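Local coordinates for protein fructosyl amine:oxygen oxidoreductase (Neosartorya fumigata, PDB 4WCT) that probably catalyses the FAD-dependent oxidative deglycation of fructosyl amines (Amadori products), with oxygen as electron acceptor, at residues A[252-264]-A[293-306]. Sequence-based numbering, arbitrary orientation. Where two conformers were deposited one is given.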
loop_
_atom_site.group_PDB
_atom_site.type_symbol
_atom_site.label_atom_id
_atom_site.label_comp_id
_atom_site.label_asym_id
_atom_site.label_seq_id
_atom_site.Cartn_x
_atom_site.Cartn_y
_atom_site.Cartn_z
ATOM N N LEU A 252 -5.778 -12.790 5.315
ATOM C CA LEU A 252 -5.982 -11.427 4.808
ATOM C C LEU A 252 -7.182 -10.778 5.450
ATOM O O LEU A 252 -8.282 -11.334 5.448
ATOM C CB LEU A 252 -6.125 -11.426 3.284
ATOM C CG LEU A 252 -4.927 -11.902 2.455
ATOM C CD1 LEU A 252 -5.291 -11.798 0.960
ATOM C CD2 LEU A 252 -3.636 -11.123 2.737
ATOM N N ARG A 253 -7.023 -9.500 5.821
ATOM C CA ARG A 253 -8.147 -8.663 6.194
ATOM C C ARG A 253 -8.217 -7.483 5.250
ATOM O O ARG A 253 -7.451 -6.550 5.398
ATOM C CB ARG A 253 -8.011 -8.153 7.625
ATOM C CG ARG A 253 -9.194 -7.349 8.062
ATOM C CD ARG A 253 -9.035 -6.704 9.436
ATOM N NE ARG A 253 -8.023 -5.656 9.416
ATOM C CZ ARG A 253 -7.547 -5.066 10.506
ATOM N NH1 ARG A 253 -8.059 -5.358 11.712
ATOM N NH2 ARG A 253 -6.552 -4.201 10.383
ATOM N N PRO A 254 -9.158 -7.505 4.294
ATOM C CA PRO A 254 -9.308 -6.319 3.470
ATOM C C PRO A 254 -9.753 -5.127 4.313
ATOM O O PRO A 254 -10.738 -5.215 5.035
ATOM C CB PRO A 254 -10.383 -6.714 2.453
ATOM C CG PRO A 254 -10.273 -8.210 2.365
ATOM C CD PRO A 254 -9.930 -8.646 3.766
ATOM N N THR A 255 -9.036 -4.021 4.193
ATOM C CA THR A 255 -9.197 -2.874 5.090
ATOM C C THR A 255 -8.951 -1.602 4.287
ATOM O O THR A 255 -8.103 -1.599 3.397
ATOM C CB THR A 255 -8.201 -2.945 6.281
ATOM O OG1 THR A 255 -8.166 -4.256 6.838
ATOM C CG2 THR A 255 -8.525 -1.943 7.378
ATOM N N ALA A 256 -9.753 -0.568 4.565
ATOM C CA ALA A 256 -9.713 0.689 3.813
ATOM C C ALA A 256 -9.244 1.871 4.627
ATOM O O ALA A 256 -9.619 2.041 5.793
ATOM C CB ALA A 256 -11.059 0.994 3.215
ATOM N N TRP A 257 -8.461 2.726 3.963
ATOM C CA TRP A 257 -8.155 4.036 4.452
ATOM C C TRP A 257 -8.643 5.120 3.516
ATOM O O TRP A 257 -9.294 4.827 2.510
ATOM C CB TRP A 257 -6.651 4.093 4.663
ATOM C CG TRP A 257 -6.288 3.304 5.873
ATOM C CD1 TRP A 257 -6.265 3.760 7.170
ATOM C CD2 TRP A 257 -6.032 1.902 5.934
ATOM N NE1 TRP A 257 -6.015 2.721 8.032
ATOM C CE2 TRP A 257 -5.863 1.564 7.306
ATOM C CE3 TRP A 257 -5.829 0.913 4.972
ATOM C CZ2 TRP A 257 -5.608 0.246 7.726
ATOM C CZ3 TRP A 257 -5.624 -0.407 5.397
ATOM C CH2 TRP A 257 -5.520 -0.724 6.766
ATOM N N THR A 258 -8.544 6.361 3.978
ATOM C CA THR A 258 -9.282 7.469 3.410
ATOM C C THR A 258 -8.317 8.599 3.035
ATOM O O THR A 258 -7.329 8.858 3.743
ATOM C CB THR A 258 -10.313 7.999 4.440
ATOM O OG1 THR A 258 -9.714 7.989 5.748
ATOM C CG2 THR A 258 -11.533 7.099 4.443
ATOM N N LEU A 259 -8.557 9.223 1.890
ATOM C CA LEU A 259 -7.698 10.287 1.398
ATOM C C LEU A 259 -8.542 11.365 0.764
ATOM O O LEU A 259 -9.599 11.096 0.220
ATOM C CB LEU A 259 -6.659 9.755 0.416
ATOM C CG LEU A 259 -7.142 9.276 -0.954
ATOM C CD1 LEU A 259 -7.228 10.394 -1.986
ATOM C CD2 LEU A 259 -6.225 8.179 -1.489
ATOM N N CYS A 260 -8.074 12.597 0.841
ATOM C CA CYS A 260 -8.764 13.689 0.177
ATOM C C CYS A 260 -7.732 14.672 -0.333
ATOM O O CYS A 260 -6.586 14.667 0.110
ATOM C CB CYS A 260 -9.797 14.364 1.090
ATOM S SG CYS A 260 -9.187 15.122 2.611
ATOM N N HIS A 261 -8.148 15.497 -1.282
ATOM C CA HIS A 261 -7.286 16.446 -1.954
ATOM C C HIS A 261 -7.862 17.835 -1.795
ATOM O O HIS A 261 -9.073 18.002 -1.873
ATOM C CB HIS A 261 -7.207 16.190 -3.455
ATOM C CG HIS A 261 -6.494 14.938 -3.871
ATOM N ND1 HIS A 261 -6.202 14.682 -5.194
ATOM C CD2 HIS A 261 -6.096 13.840 -3.183
ATOM C CE1 HIS A 261 -5.684 13.474 -5.304
ATOM N NE2 HIS A 261 -5.536 12.980 -4.089
ATOM N N ILE A 262 -6.983 18.825 -1.688
ATOM C CA ILE A 262 -7.299 20.257 -1.770
ATOM C C ILE A 262 -6.562 20.819 -2.987
ATOM O O ILE A 262 -5.362 20.527 -3.175
ATOM C CB ILE A 262 -6.797 21.019 -0.507
ATOM C CG1 ILE A 262 -7.564 20.562 0.725
ATOM C CG2 ILE A 262 -6.947 22.521 -0.699
ATOM C CD1 ILE A 262 -7.083 21.164 2.021
ATOM N N GLN A 263 -7.234 21.646 -3.769
ATOM C CA GLN A 263 -6.632 22.256 -4.930
ATOM C C GLN A 263 -5.914 23.545 -4.552
ATOM O O GLN A 263 -6.541 24.452 -4.010
ATOM C CB GLN A 263 -7.764 22.589 -5.926
ATOM C CG GLN A 263 -7.296 23.432 -7.093
ATOM C CD GLN A 263 -6.428 22.634 -8.011
ATOM O OE1 GLN A 263 -6.926 21.791 -8.779
ATOM N NE2 GLN A 263 -5.142 22.982 -8.056
ATOM N N MET A 264 -4.599 23.587 -4.752
ATOM C CA MET A 264 -3.809 24.753 -4.403
ATOM C C MET A 264 -3.839 25.747 -5.544
ATOM O O MET A 264 -3.963 25.375 -6.709
ATOM C CB MET A 264 -2.360 24.351 -4.078
ATOM C CG MET A 264 -2.241 23.299 -2.969
ATOM S SD MET A 264 -3.007 23.764 -1.406
ATOM C CE MET A 264 -1.774 24.896 -0.816
ATOM N N LYS A 293 -1.861 18.705 -11.221
ATOM C CA LYS A 293 -3.098 19.387 -10.816
ATOM C C LYS A 293 -2.947 20.270 -9.586
ATOM O O LYS A 293 -3.913 20.888 -9.155
ATOM C CB LYS A 293 -4.207 18.376 -10.527
ATOM C CG LYS A 293 -4.584 17.509 -11.708
ATOM C CD LYS A 293 -5.875 16.763 -11.401
ATOM C CE LYS A 293 -6.304 15.870 -12.547
ATOM N NZ LYS A 293 -7.653 15.308 -12.259
ATOM N N HIS A 294 -1.754 20.293 -9.019
ATOM C CA HIS A 294 -1.473 21.090 -7.804
ATOM C C HIS A 294 -2.403 20.748 -6.658
ATOM O O HIS A 294 -2.815 21.609 -5.879
ATOM C CB HIS A 294 -1.583 22.568 -8.105
ATOM C CG HIS A 294 -0.571 23.051 -9.089
ATOM N ND1 HIS A 294 -0.711 24.249 -9.760
ATOM C CD2 HIS A 294 0.595 22.513 -9.511
ATOM C CE1 HIS A 294 0.372 24.461 -10.485
ATOM N NE2 HIS A 294 1.113 23.366 -10.454
ATOM N N GLU A 295 -2.648 19.458 -6.496
ATOM C CA GLU A 295 -3.565 18.982 -5.440
ATOM C C GLU A 295 -2.754 18.425 -4.277
ATOM O O GLU A 295 -1.794 17.692 -4.472
ATOM C CB GLU A 295 -4.488 17.903 -5.987
ATOM C CG GLU A 295 -5.689 18.491 -6.706
ATOM C CD GLU A 295 -6.654 17.456 -7.238
ATOM O OE1 GLU A 295 -6.232 16.324 -7.584
ATOM O OE2 GLU A 295 -7.791 17.880 -7.507
ATOM N N LEU A 296 -3.101 18.884 -3.077
ATOM C CA LEU A 296 -2.426 18.508 -1.848
ATOM C C LEU A 296 -3.276 17.426 -1.183
ATOM O O LEU A 296 -4.480 17.643 -0.942
ATOM C CB LEU A 296 -2.321 19.760 -0.951
ATOM C CG LEU A 296 -1.511 19.634 0.351
ATOM C CD1 LEU A 296 -0.954 20.985 0.737
ATOM C CD2 LEU A 296 -2.357 19.085 1.480
ATOM N N LYS A 297 -2.650 16.275 -0.930
ATOM C CA LYS A 297 -3.354 15.099 -0.411
ATOM C C LYS A 297 -3.170 14.981 1.096
ATOM O O LYS A 297 -2.039 15.074 1.595
ATOM C CB LYS A 297 -2.796 13.842 -1.046
ATOM C CG LYS A 297 -3.606 12.586 -0.653
ATOM C CD LYS A 297 -2.990 11.318 -1.204
ATOM C CE LYS A 297 -1.957 10.785 -0.207
ATOM N NZ LYS A 297 -1.327 9.560 -0.698
ATOM N N ILE A 298 -4.274 14.739 1.789
ATOM C CA ILE A 298 -4.290 14.503 3.241
ATOM C C ILE A 298 -4.907 13.133 3.509
ATOM O O ILE A 298 -5.957 12.818 2.954
ATOM C CB ILE A 298 -5.147 15.529 4.005
ATOM C CG1 ILE A 298 -4.699 16.962 3.703
ATOM C CG2 ILE A 298 -5.029 15.268 5.492
ATOM C CD1 ILE A 298 -5.567 17.707 2.725
ATOM N N CYS A 299 -4.207 12.301 4.272
ATOM C CA CYS A 299 -4.777 11.061 4.775
ATOM C C CYS A 299 -5.004 11.216 6.259
ATOM O O CYS A 299 -4.098 11.615 6.991
ATOM C CB CYS A 299 -3.832 9.913 4.570
ATOM S SG CYS A 299 -3.797 9.287 2.895
ATOM N N ASP A 300 -6.221 10.963 6.712
ATOM C CA ASP A 300 -6.493 10.954 8.128
ATOM C C ASP A 300 -6.185 9.561 8.688
ATOM O O ASP A 300 -6.670 8.554 8.191
ATOM C CB ASP A 300 -7.954 11.339 8.403
ATOM C CG ASP A 300 -8.946 10.409 7.757
ATOM O OD1 ASP A 300 -8.913 10.302 6.504
ATOM O OD2 ASP A 300 -9.770 9.813 8.503
ATOM N N GLU A 301 -5.355 9.497 9.724
ATOM C CA GLU A 301 -4.906 8.221 10.221
ATOM C C GLU A 301 -5.892 7.651 11.215
ATOM O O GLU A 301 -6.496 8.355 12.024
ATOM C CB GLU A 301 -3.506 8.332 10.814
ATOM C CG GLU A 301 -2.908 7.028 11.350
ATOM C CD GLU A 301 -2.621 5.933 10.298
ATOM O OE1 GLU A 301 -3.307 5.871 9.262
ATOM O OE2 GLU A 301 -1.999 4.907 10.691
ATOM N N HIS A 302 -6.083 6.338 11.111
ATOM C CA HIS A 302 -7.023 5.587 11.965
ATOM C C HIS A 302 -6.763 4.109 11.692
ATOM O O HIS A 302 -6.024 3.751 10.751
ATOM C CB HIS A 302 -8.495 5.947 11.669
ATOM C CG HIS A 302 -8.882 5.855 10.215
ATOM N ND1 HIS A 302 -9.073 4.653 9.579
ATOM C CD2 HIS A 302 -9.056 6.808 9.265
ATOM C CE1 HIS A 302 -9.336 4.856 8.302
ATOM N NE2 HIS A 302 -9.341 6.161 8.083
ATOM N N PRO A 303 -7.355 3.226 12.497
ATOM C CA PRO A 303 -7.000 1.828 12.291
ATOM C C PRO A 303 -7.580 1.147 11.059
ATOM O O PRO A 303 -7.145 0.036 10.721
ATOM C CB PRO A 303 -7.469 1.144 13.585
ATOM C CG PRO A 303 -7.506 2.248 14.592
ATOM C CD PRO A 303 -7.955 3.456 13.830
ATOM N N GLY A 304 -8.498 1.830 10.370
ATOM C CA GLY A 304 -9.058 1.305 9.141
ATOM C C GLY A 304 -10.546 1.044 9.213
ATOM O O GLY A 304 -11.134 0.894 10.318
ATOM N N TYR A 305 -11.175 1.101 8.044
ATOM C CA TYR A 305 -12.533 0.639 7.845
ATOM C C TYR A 305 -12.549 -0.747 7.187
ATOM O O TYR A 305 -11.887 -1.004 6.165
ATOM C CB TYR A 305 -13.265 1.596 6.904
ATOM C CG TYR A 305 -13.565 2.964 7.445
ATOM C CD1 TYR A 305 -14.764 3.226 8.097
ATOM C CD2 TYR A 305 -12.695 4.019 7.212
ATOM C CE1 TYR A 305 -15.091 4.512 8.504
ATOM C CE2 TYR A 305 -12.980 5.286 7.669
ATOM C CZ TYR A 305 -14.169 5.520 8.336
ATOM O OH TYR A 305 -14.459 6.809 8.765
ATOM N N CYS A 306 -13.337 -1.644 7.736
ATOM C CA CYS A 306 -13.683 -2.863 7.016
ATOM C C CYS A 306 -15.136 -2.779 6.578
ATOM O O CYS A 306 -15.855 -1.815 6.890
ATOM C CB CYS A 306 -13.453 -4.091 7.916
ATOM S SG CYS A 306 -11.763 -4.374 8.426
HETATM O O HOH W 1 -5.465 -1.813 11.802
HETATM O O HOH W 2 -6.404 7.328 5.791
HETATM O O HOH W 3 -9.000 20.175 -8.734
HETATM O O HOH W 4 -2.784 25.985 -9.159
#
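Trp257 and Thr258 meet His302 and Asp300 where backbone pairing between two antiparallel strands is interrupted. Cys260 pairs with Ile298 and Ile262 with Leu296; the partner strand then bulges out around His302 before Ala256 pairs with Tyr305. Both strands belong to a mixed beta-sheet of this FAD-dependent oxidoreductase. In the gap, Trp257 NE1 donates to His302 O at 2.9 Å; the oxygen lies in the indole plane. Gly304 CA sits over one indole face, near the rim. Trp257 also lines the FAD pocket, so this interruption of the pairing lies beside the cofactor. Thr258 OG1 lies between its backbone N and carbonyl carbon (chi1 40°), turned toward the bulge. It accepts from His302 NE2 at 3.0 Å and donates to Asp300 OD1 at 2.6 Å. Asp300 OD2 forms a salt bridge with Arg335, which would hold the carboxylate in place. A water bridges Thr258 N and Asp300 O where direct pairing fails. Further along, Ile262 CD1 meets Ile298 CD1 at 3.8 Å. On the opposite face, His261 ND1 donates to Glu295 OE1 at 2.9 Å, reaching it from above the carboxylate plane, while Glu295 OE2 bonds Ser353 OG.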